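Local coordinates for protein epoxide hydrolase (Aspergillus niger, PDB 3G02) that probably hydrolyses epoxides to vicinal diols as an alpha/beta-hydrolase-fold enzyme, here in a form made enantioselective by directed evolution, at residues A[192-197]-A[313-318]; A[166-171]-A[199-204]. The protein carries 9 engineered substitutions. One frame throughout, in Å; residues are numbered along the deposited sequence. Where two conformers were deposited one is given.

Overall arrangement
Of the elements in the two contacts, helix 167-180 comes first along the chain, then strand 187-191, the tight turn through Asp193, helix 194-205 and, much later, the short helix 315-318. Interaction 2 (166-171 with 199-204) closes a short loop of the alpha/beta core, packing helix 167-180 on helix 194-205. Interaction 1 (192-197 with 313-318) closes a much longer one, bringing the last part of the mainly helical region between strands 209-214 and 340-345 back onto the start of helix 194-205. The two loops cross, because the segments alternate along the chain, and their centres lie about 9 Å apart. Glu317 and His313, meeting Leu167 and Asn170, join them directly.

Interaction 1: A[192-197]-A[313-318]. Engineered in segment 313-318: Trp318 (natural residue Thr). With FMT (formic acid), chain C.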
ATOM      1  N   GLY A 192      -2.759  20.077  12.502  1.00  8.60           N
ATOM      2  CA  GLY A 192      -1.810  18.972  12.557  1.00  8.51           C
ATOM      3  C   GLY A 192      -1.978  18.139  11.302  1.00  8.28           C
ATOM      4  O   GLY A 192      -2.988  18.263  10.604  1.00  8.12           O
ATOM      5  N   ASP A 193      -0.983  17.304  11.012  1.00  7.82           N
ATOM      6  CA  ASP A 193      -1.034  16.390   9.873  1.00  7.88           C
ATOM      7  C   ASP A 193      -1.370  17.143   8.576  1.00  8.28           C
ATOM      8  O   ASP A 193      -0.831  18.228   8.330  1.00  8.29           O
ATOM      9  CB  ASP A 193      -2.022  15.258  10.164  1.00  7.46           C
ATOM     10  CG  ASP A 193      -1.746  14.032   9.340  1.00  7.89           C
ATOM     11  OD1 ASP A 193      -0.723  13.376   9.605  1.00  7.90           O
ATOM     12  OD2 ASP A 193      -2.536  13.740   8.421  1.00  7.38           O
ATOM     13  N   ILE A 194      -2.257  16.591   7.749  1.00  8.44           N
ATOM     14  CA  ILE A 194      -2.666  17.257   6.509  1.00  8.94           C
ATOM     15  C   ILE A 194      -3.258  18.633   6.820  1.00  9.20           C
ATOM     16  O   ILE A 194      -3.021  19.596   6.092  1.00  9.18           O
ATOM     17  CB  ILE A 194      -3.640  16.380   5.696  1.00  8.85           C
ATOM     18  CG1 ILE A 194      -2.915  15.120   5.213  1.00  9.07           C
ATOM     19  CG2 ILE A 194      -4.223  17.155   4.501  1.00  9.37           C
ATOM     20  CD1 ILE A 194      -3.839  13.999   4.763  1.00  9.77           C
ATOM     21  N   GLY A 195      -3.981  18.727   7.934  1.00  9.22           N
ATOM     22  CA  GLY A 195      -4.519  20.003   8.403  1.00  9.57           C
ATOM     23  C   GLY A 195      -3.473  21.093   8.585  1.00  9.91           C
ATOM     24  O   GLY A 195      -3.795  22.274   8.472  1.00 10.07           O
ATOM     25  N   SER A 196      -2.235  20.701   8.894  0.50  9.86           N
ATOM     26  CA  SER A 196      -1.130  21.660   8.990  0.50  9.78           C
ATOM     27  C   SER A 196      -0.883  22.326   7.650  0.50 10.22           C
ATOM     28  O   SER A 196      -0.740  23.548   7.577  0.50 10.09           O
ATOM     29  CB  SER A 196       0.158  20.993   9.476  0.50  9.90           C
ATOM     30  OG  SER A 196       0.141  20.794  10.876  0.50  8.79           O
ATOM     31  N   PHE A 197      -0.842  21.521   6.588  1.00 10.47           N
ATOM     32  CA  PHE A 197      -0.581  22.064   5.260  1.00 11.02           C
ATOM     33  C   PHE A 197      -1.736  22.944   4.800  1.00 11.09           C
ATOM     34  O   PHE A 197      -1.504  24.004   4.225  1.00 10.99           O
ATOM     35  CB  PHE A 197      -0.235  20.995   4.216  1.00 11.70           C
ATOM     36  CG  PHE A 197       0.460  21.563   3.007  1.00 13.46           C
ATOM     37  CD1 PHE A 197       1.849  21.662   2.971  1.00 15.29           C
ATOM     38  CD2 PHE A 197      -0.276  22.054   1.931  1.00 14.15           C
ATOM     39  CE1 PHE A 197       2.496  22.215   1.865  1.00 16.92           C
ATOM     40  CE2 PHE A 197       0.362  22.604   0.815  1.00 15.59           C
ATOM     41  CZ  PHE A 197       1.747  22.684   0.786  1.00 15.37           C
ATOM     42  N   HIS A 313      -7.734  11.948  -1.279  1.00  7.61           N
ATOM     43  CA  HIS A 313      -7.506  12.758  -2.484  1.00  7.80           C
ATOM     44  C   HIS A 313      -6.311  13.698  -2.367  1.00  7.98           C
ATOM     45  O   HIS A 313      -5.630  13.967  -3.357  1.00  8.43           O
ATOM     46  CB  HIS A 313      -8.771  13.540  -2.891  1.00  7.92           C
ATOM     47  CG  HIS A 313      -9.203  14.584  -1.902  1.00  8.34           C
ATOM     48  ND1 HIS A 313      -9.996  14.294  -0.811  1.00  8.53           N
ATOM     49  CD2 HIS A 313      -8.980  15.920  -1.858  1.00  8.74           C
ATOM     50  CE1 HIS A 313     -10.225  15.403  -0.129  1.00  9.35           C
ATOM     51  NE2 HIS A 313      -9.622  16.404  -0.744  1.00  8.69           N
ATOM     52  N   THR A 314      -6.051  14.183  -1.157  1.00  8.03           N
ATOM     53  CA  THR A 314      -4.990  15.160  -0.945  1.00  8.21           C
ATOM     54  C   THR A 314      -3.591  14.573  -1.066  1.00  8.05           C
ATOM     55  O   THR A 314      -2.636  15.309  -1.297  1.00  8.94           O
ATOM     56  CB  THR A 314      -5.095  15.812   0.436  1.00  8.41           C
ATOM     57  OG1 THR A 314      -5.201  14.784   1.421  1.00  8.85           O
ATOM     58  CG2 THR A 314      -6.321  16.718   0.506  1.00  8.75           C
ATOM     59  N   TYR A 315      -3.461  13.258  -0.909  1.00  8.20           N
ATOM     60  CA  TYR A 315      -2.131  12.653  -0.877  1.00  7.67           C
ATOM     61  C   TYR A 315      -1.304  12.876  -2.140  1.00  8.19           C
ATOM     62  O   TYR A 315      -0.097  13.060  -2.057  1.00  8.44           O
ATOM     63  CB  TYR A 315      -2.209  11.163  -0.543  1.00  7.20           C
ATOM     64  CG  TYR A 315      -2.331  10.910   0.936  1.00  6.60           C
ATOM     65  CD1 TYR A 315      -3.561  11.036   1.580  1.00  6.05           C
ATOM     66  CD2 TYR A 315      -1.215  10.562   1.698  1.00  5.79           C
ATOM     67  CE1 TYR A 315      -3.678  10.809   2.947  1.00  5.76           C
ATOM     68  CE2 TYR A 315      -1.319  10.337   3.064  1.00  6.60           C
ATOM     69  CZ  TYR A 315      -2.552  10.465   3.681  1.00  6.11           C
ATOM     70  OH  TYR A 315      -2.673  10.241   5.034  1.00  6.53           O
ATOM     71  N   ARG A 316      -1.952  12.873  -3.300  1.00  8.73           N
ATOM     72  CA  ARG A 316      -1.216  13.085  -4.552  1.00  9.64           C
ATOM     73  C   ARG A 316      -0.590  14.480  -4.639  1.00 10.44           C
ATOM     74  O   ARG A 316       0.344  14.686  -5.412  1.00 10.67           O
ATOM     75  CB  ARG A 316      -2.077  12.775  -5.775  1.00  9.45           C
ATOM     76  CG  ARG A 316      -3.393  13.516  -5.848  1.00  9.71           C
ATOM     77  CD  ARG A 316      -4.168  12.999  -7.029  1.00 10.43           C
ATOM     78  NE  ARG A 316      -5.540  13.489  -7.111  1.00 10.98           N
ATOM     79  CZ  ARG A 316      -6.591  12.895  -6.551  1.00 11.11           C
ATOM     80  NH1 ARG A 316      -6.437  11.793  -5.823  1.00 10.24           N
ATOM     81  NH2 ARG A 316      -7.802  13.409  -6.710  1.00 11.62           N
ATOM     82  N   GLU A 317      -1.091  15.417  -3.834  1.00 11.02           N
ATOM     83  CA  GLU A 317      -0.469  16.740  -3.693  1.00 12.13           C
ATOM     84  C   GLU A 317       0.393  16.852  -2.431  1.00 12.66           C
ATOM     85  O   GLU A 317       1.399  17.566  -2.424  1.00 13.22           O
ATOM     86  CB  GLU A 317      -1.526  17.842  -3.677  1.00 12.24           C
ATOM     87  CG  GLU A 317      -2.274  18.017  -4.985  1.00 13.65           C
ATOM     88  CD  GLU A 317      -3.029  19.332  -5.061  1.00 16.09           C
ATOM     89  OE1 GLU A 317      -3.185  19.996  -4.012  1.00 17.26           O
ATOM     90  OE2 GLU A 317      -3.461  19.697  -6.177  1.00 18.10           O
ATOM     91  N   TRP A 318      -0.005  16.160  -1.366  1.00 13.21           N
ATOM     92  CA  TRP A 318       0.655  16.302  -0.064  1.00 14.13           C
ATOM     93  C   TRP A 318       1.999  15.573   0.034  1.00 14.92           C
ATOM     94  O   TRP A 318       2.928  16.074   0.670  1.00 14.95           O
ATOM     95  CB  TRP A 318      -0.292  15.858   1.058  1.00 13.98           C
ATOM     96  CG  TRP A 318       0.177  16.164   2.462  1.00 13.90           C
ATOM     97  CD1 TRP A 318       0.444  17.398   2.998  1.00 13.86           C
ATOM     98  CD2 TRP A 318       0.400  15.217   3.512  1.00 13.44           C
ATOM     99  NE1 TRP A 318       0.828  17.271   4.311  1.00 13.57           N
ATOM    100  CE2 TRP A 318       0.811  15.944   4.652  1.00 13.85           C
ATOM    101  CE3 TRP A 318       0.296  13.820   3.600  1.00 13.78           C
ATOM    102  CZ2 TRP A 318       1.119  15.323   5.866  1.00 13.94           C
ATOM    103  CZ3 TRP A 318       0.607  13.205   4.805  1.00 14.05           C
ATOM    104  CH2 TRP A 318       1.011  13.959   5.924  1.00 14.31           C
TER
HETATM  105  C   FMT C 408      -0.778  11.192   7.301  1.00  8.42           C
HETATM  106  O1  FMT C 408       0.022  11.482   8.184  1.00  8.55           O
HETATM  107  O2  FMT C 408      -0.551  10.305   6.477  1.00  8.44           O
HETATM  108  O   HOH W   1       1.479  18.923   6.633  1.00 14.78           O
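Ile194 and the engineered Trp318 form the centre of a buried, mainly apolar contact between the turn after strand 187-191, at the start of helix 194-205, and the short helix 315-318. With CG anti to the backbone N (chi1 -170°), Trp318 reaches across the first turn of helix 194-205. Ile194 CG1 meets one face of the indole in a CH-pi contact, 3.7 Å from the centroid of the six-membered ring and 10° off its normal. Beyond it, Ile194 CD1 approaches Tyr315 CE1 at 3.7 Å, the two side chains crossing at about a right angle, while Thr314 OG1 borders the same methyl. The pyrrole edge of Trp318 lies near Phe197 CB. No direct hydrogen bond joins the segments; instead, a water in the indole plane accepts from Trp318 NE1 and donates to Asp193 O.

Asp193, the predicted nucleophile, occupies a strained backbone turn with positive phi, consistent with a nucleophile elbow. Ile194 N donates to its OD2 at 2.9 Å from above the carboxylate plane, and Trp118 N binds the same oxygen. A formic acid molecule, probably from the crystallisation liquor, lies between the predicted catalytic groups. Tyr315 OH donates to O2 of the formic acid at 2.6 Å, while Asp193 OD1 is 2.5 Å from its O1. Tyr252 OH also binds this molecule, and predicted active-site His375 touches Asp193. Trp318 CZ3 comes within 3.5 Å of the formic acid carbon, so the indole contributes to the pocket wall. The contact therefore sets apolar packing of Ile194 and Trp318 beside the polar groups that meet the ligand, an arrangement consistent with Asp193 attacking an epoxide carbon while Tyr315 assists the ring oxygen, as in related epoxide hydrolases.

Interaction 2: A[166-171]-A[199-204]; sequences GLMDNA and GRLLGV. With FMT (formic acid), chain D.
Leu201 has CG anti to its carbonyl carbon (chi1 -65°) and CD1 anti to CA (chi2 175°), which carries CD1 onto the first turn of helix 167-180 and leaves CD2 for Met168. There CD1 lies 3.7 Å from both Leu167 C and Met168 N, and 3.8 Å from Leu167 CB. Met168, bent at chi2 and chi3, curls its thioether chain back so that CE meets Leu201 CD2 at 3.8 Å, the two side chains crossing obliquely at the exposed border of the contact. One turn further along, the small Ala171 points its CB at helix 194-205 and touches both Leu201 CB and Leu202 CD2. Leu202 CD2 also lies 3.3 Å from Ala171 O, a close approach of methyl to carbonyl.

The start of helix 167-180 carries side-chain and backbone hydrogen bonds of its own. Gly166, at the N-cap, donates through its N to Asp169 OD2, and its O accepts from both Asn170 N and Asn170 ND2. Leu202 also packs on Tyr187 and Ile189 of strand 187-191, so it touches both helix 167-180 and the sheet. The short helical segments cross at -69° with their axes 9.0 Å apart. This apolar packing joins neighbouring helices that precede and follow strand 187-191, the strand leading to the nucleophile elbow in the alpha/beta-hydrolase fold.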
ATOM      1  N   GLY A 166      -7.793  19.463  -4.468  1.00 12.50           N
ATOM      2  CA  GLY A 166      -6.493  19.431  -3.812  1.00 11.96           C
ATOM      3  C   GLY A 166      -6.448  20.213  -2.519  1.00 11.48           C
ATOM      4  O   GLY A 166      -7.486  20.569  -1.961  1.00 11.03           O
ATOM      5  N   LEU A 167      -5.232  20.487  -2.062  1.00 11.48           N
ATOM      6  CA  LEU A 167      -5.014  21.147  -0.778  1.00 11.52           C
ATOM      7  C   LEU A 167      -5.539  22.583  -0.749  1.00 11.79           C
ATOM      8  O   LEU A 167      -6.129  22.998   0.246  1.00 11.98           O
ATOM      9  CB  LEU A 167      -3.537  21.077  -0.375  1.00 11.69           C
ATOM     10  CG  LEU A 167      -3.017  19.664  -0.067  1.00 11.90           C
ATOM     11  CD1 LEU A 167      -1.515  19.555  -0.257  1.00 13.49           C
ATOM     12  CD2 LEU A 167      -3.422  19.230   1.341  1.00 11.89           C
ATOM     13  N   MET A 168      -5.352  23.318  -1.843  1.00 12.36           N
ATOM     14  CA  MET A 168      -5.863  24.689  -1.936  1.00 12.75           C
ATOM     15  C   MET A 168      -7.387  24.729  -1.884  1.00 12.48           C
ATOM     16  O   MET A 168      -7.975  25.628  -1.279  1.00 12.20           O
ATOM     17  CB  MET A 168      -5.357  25.378  -3.207  1.00 13.39           C
ATOM     18  CG  MET A 168      -5.680  26.871  -3.280  1.00 15.94           C
ATOM     19  SD  MET A 168      -4.936  27.821  -1.932  1.00 20.79           S
ATOM     20  CE  MET A 168      -3.198  27.705  -2.338  1.00 20.56           C
ATOM     21  N   ASP A 169      -8.022  23.747  -2.519  1.00 12.03           N
ATOM     22  CA  ASP A 169      -9.474  23.614  -2.487  1.00 12.05           C
ATOM     23  C   ASP A 169      -9.978  23.383  -1.062  1.00 11.71           C
ATOM     24  O   ASP A 169     -10.991  23.955  -0.652  1.00 11.72           O
ATOM     25  CB  ASP A 169      -9.923  22.466  -3.388  1.00 12.61           C
ATOM     26  CG  ASP A 169      -9.654  22.729  -4.858  1.00 14.11           C
ATOM     27  OD1 ASP A 169     -10.043  23.804  -5.363  1.00 16.85           O
ATOM     28  OD2 ASP A 169      -9.057  21.852  -5.514  1.00 15.00           O
ATOM     29  N   ASN A 170      -9.263  22.542  -0.317  1.00 11.05           N
ATOM     30  CA  ASN A 170      -9.566  22.318   1.090  1.00 10.87           C
ATOM     31  C   ASN A 170      -9.467  23.606   1.901  1.00 10.65           C
ATOM     32  O   ASN A 170     -10.349  23.904   2.715  1.00 10.69           O
ATOM     33  CB  ASN A 170      -8.641  21.249   1.678  1.00 10.55           C
ATOM     34  CG  ASN A 170      -9.166  19.837   1.468  1.00 10.93           C
ATOM     35  OD1 ASN A 170      -9.763  19.255   2.370  1.00 11.10           O
ATOM     36  ND2 ASN A 170      -8.947  19.283   0.281  1.00 10.68           N
ATOM     37  N   ALA A 171      -8.395  24.361   1.667  1.00 10.79           N
ATOM     38  CA  ALA A 171      -8.177  25.646   2.333  1.00 11.32           C
ATOM     39  C   ALA A 171      -9.308  26.624   2.030  1.00 11.59           C
ATOM     40  O   ALA A 171      -9.841  27.269   2.935  1.00 11.54           O
ATOM     41  CB  ALA A 171      -6.832  26.232   1.937  1.00 11.30           C
ATOM     42  N   GLY A 199      -3.585  24.562   6.903  1.00 11.19           N
ATOM     43  CA  GLY A 199      -3.311  25.737   7.738  1.00 11.71           C
ATOM     44  C   GLY A 199      -2.225  26.651   7.190  1.00 12.16           C
ATOM     45  O   GLY A 199      -2.349  27.879   7.258  1.00 12.50           O
ATOM     46  N   ARG A 200      -1.161  26.060   6.653  1.00 12.43           N
ATOM     47  CA  ARG A 200      -0.086  26.826   6.024  1.00 13.07           C
ATOM     48  C   ARG A 200      -0.625  27.651   4.855  1.00 13.45           C
ATOM     49  O   ARG A 200      -0.332  28.844   4.747  1.00 13.85           O
ATOM     50  CB  ARG A 200       1.046  25.904   5.554  1.00 13.15           C
ATOM     51  CG  ARG A 200       2.205  26.638   4.872  1.00 13.06           C
ATOM     52  CD  ARG A 200       3.423  25.746   4.664  1.00 13.38           C
ATOM     53  NE  ARG A 200       4.062  25.384   5.930  1.00 13.64           N
ATOM     54  CZ  ARG A 200       4.986  26.112   6.554  1.00 14.35           C
ATOM     55  NH1 ARG A 200       5.407  27.264   6.036  1.00 14.67           N
ATOM     56  NH2 ARG A 200       5.499  25.684   7.701  1.00 14.36           N
ATOM     57  N   LEU A 201      -1.417  27.015   3.992  1.00 13.63           N
ATOM     58  CA  LEU A 201      -1.999  27.699   2.834  1.00 13.68           C
ATOM     59  C   LEU A 201      -2.928  28.839   3.252  1.00 13.86           C
ATOM     60  O   LEU A 201      -2.936  29.906   2.623  1.00 14.20           O
ATOM     61  CB  LEU A 201      -2.734  26.713   1.922  1.00 13.68           C
ATOM     62  CG  LEU A 201      -1.893  25.645   1.217  1.00 13.84           C
ATOM     63  CD1 LEU A 201      -2.797  24.698   0.457  1.00 14.99           C
ATOM     64  CD2 LEU A 201      -0.858  26.265   0.279  1.00 13.62           C
ATOM     65  N   LEU A 202      -3.697  28.618   4.314  1.00 13.86           N
ATOM     66  CA  LEU A 202      -4.538  29.672   4.883  1.00 14.06           C
ATOM     67  C   LEU A 202      -3.699  30.849   5.386  1.00 14.53           C
ATOM     68  O   LEU A 202      -4.020  32.011   5.115  1.00 14.79           O
ATOM     69  CB  LEU A 202      -5.429  29.112   5.998  1.00 13.79           C
ATOM     70  CG  LEU A 202      -6.522  28.149   5.511  1.00 13.17           C
ATOM     71  CD1 LEU A 202      -7.110  27.344   6.655  1.00 13.36           C
ATOM     72  CD2 LEU A 202      -7.620  28.896   4.754  1.00 13.09           C
ATOM     73  N   GLY A 203      -2.616  30.547   6.097  1.00 14.71           N
ATOM     74  CA  GLY A 203      -1.699  31.581   6.572  1.00 15.25           C
ATOM     75  C   GLY A 203      -1.063  32.361   5.435  1.00 15.83           C
ATOM     76  O   GLY A 203      -0.919  33.583   5.512  1.00 15.92           O
ATOM     77  N   VAL A 204      -0.697  31.649   4.374  1.00 15.95           N
ATOM     78  CA  VAL A 204       0.014  32.231   3.233  1.00 16.25           C
ATOM     79  C   VAL A 204      -0.873  33.117   2.349  1.00 16.65           C
ATOM     80  O   VAL A 204      -0.459  34.214   1.952  1.00 16.79           O
ATOM     81  CB  VAL A 204       0.693  31.116   2.385  1.00 16.42           C
ATOM     82  CG1 VAL A 204       1.201  31.652   1.045  1.00 16.60           C
ATOM     83  CG2 VAL A 204       1.833  30.480   3.168  1.00 16.24           C
TER
HETATM   84  C   FMT D 409       3.054  22.064   7.057  1.00 18.33           C
HETATM   85  O1  FMT D 409       3.244  20.851   7.149  1.00 17.69           O
HETATM   86  O2  FMT D 409       3.956  22.902   7.102  1.00 18.49           O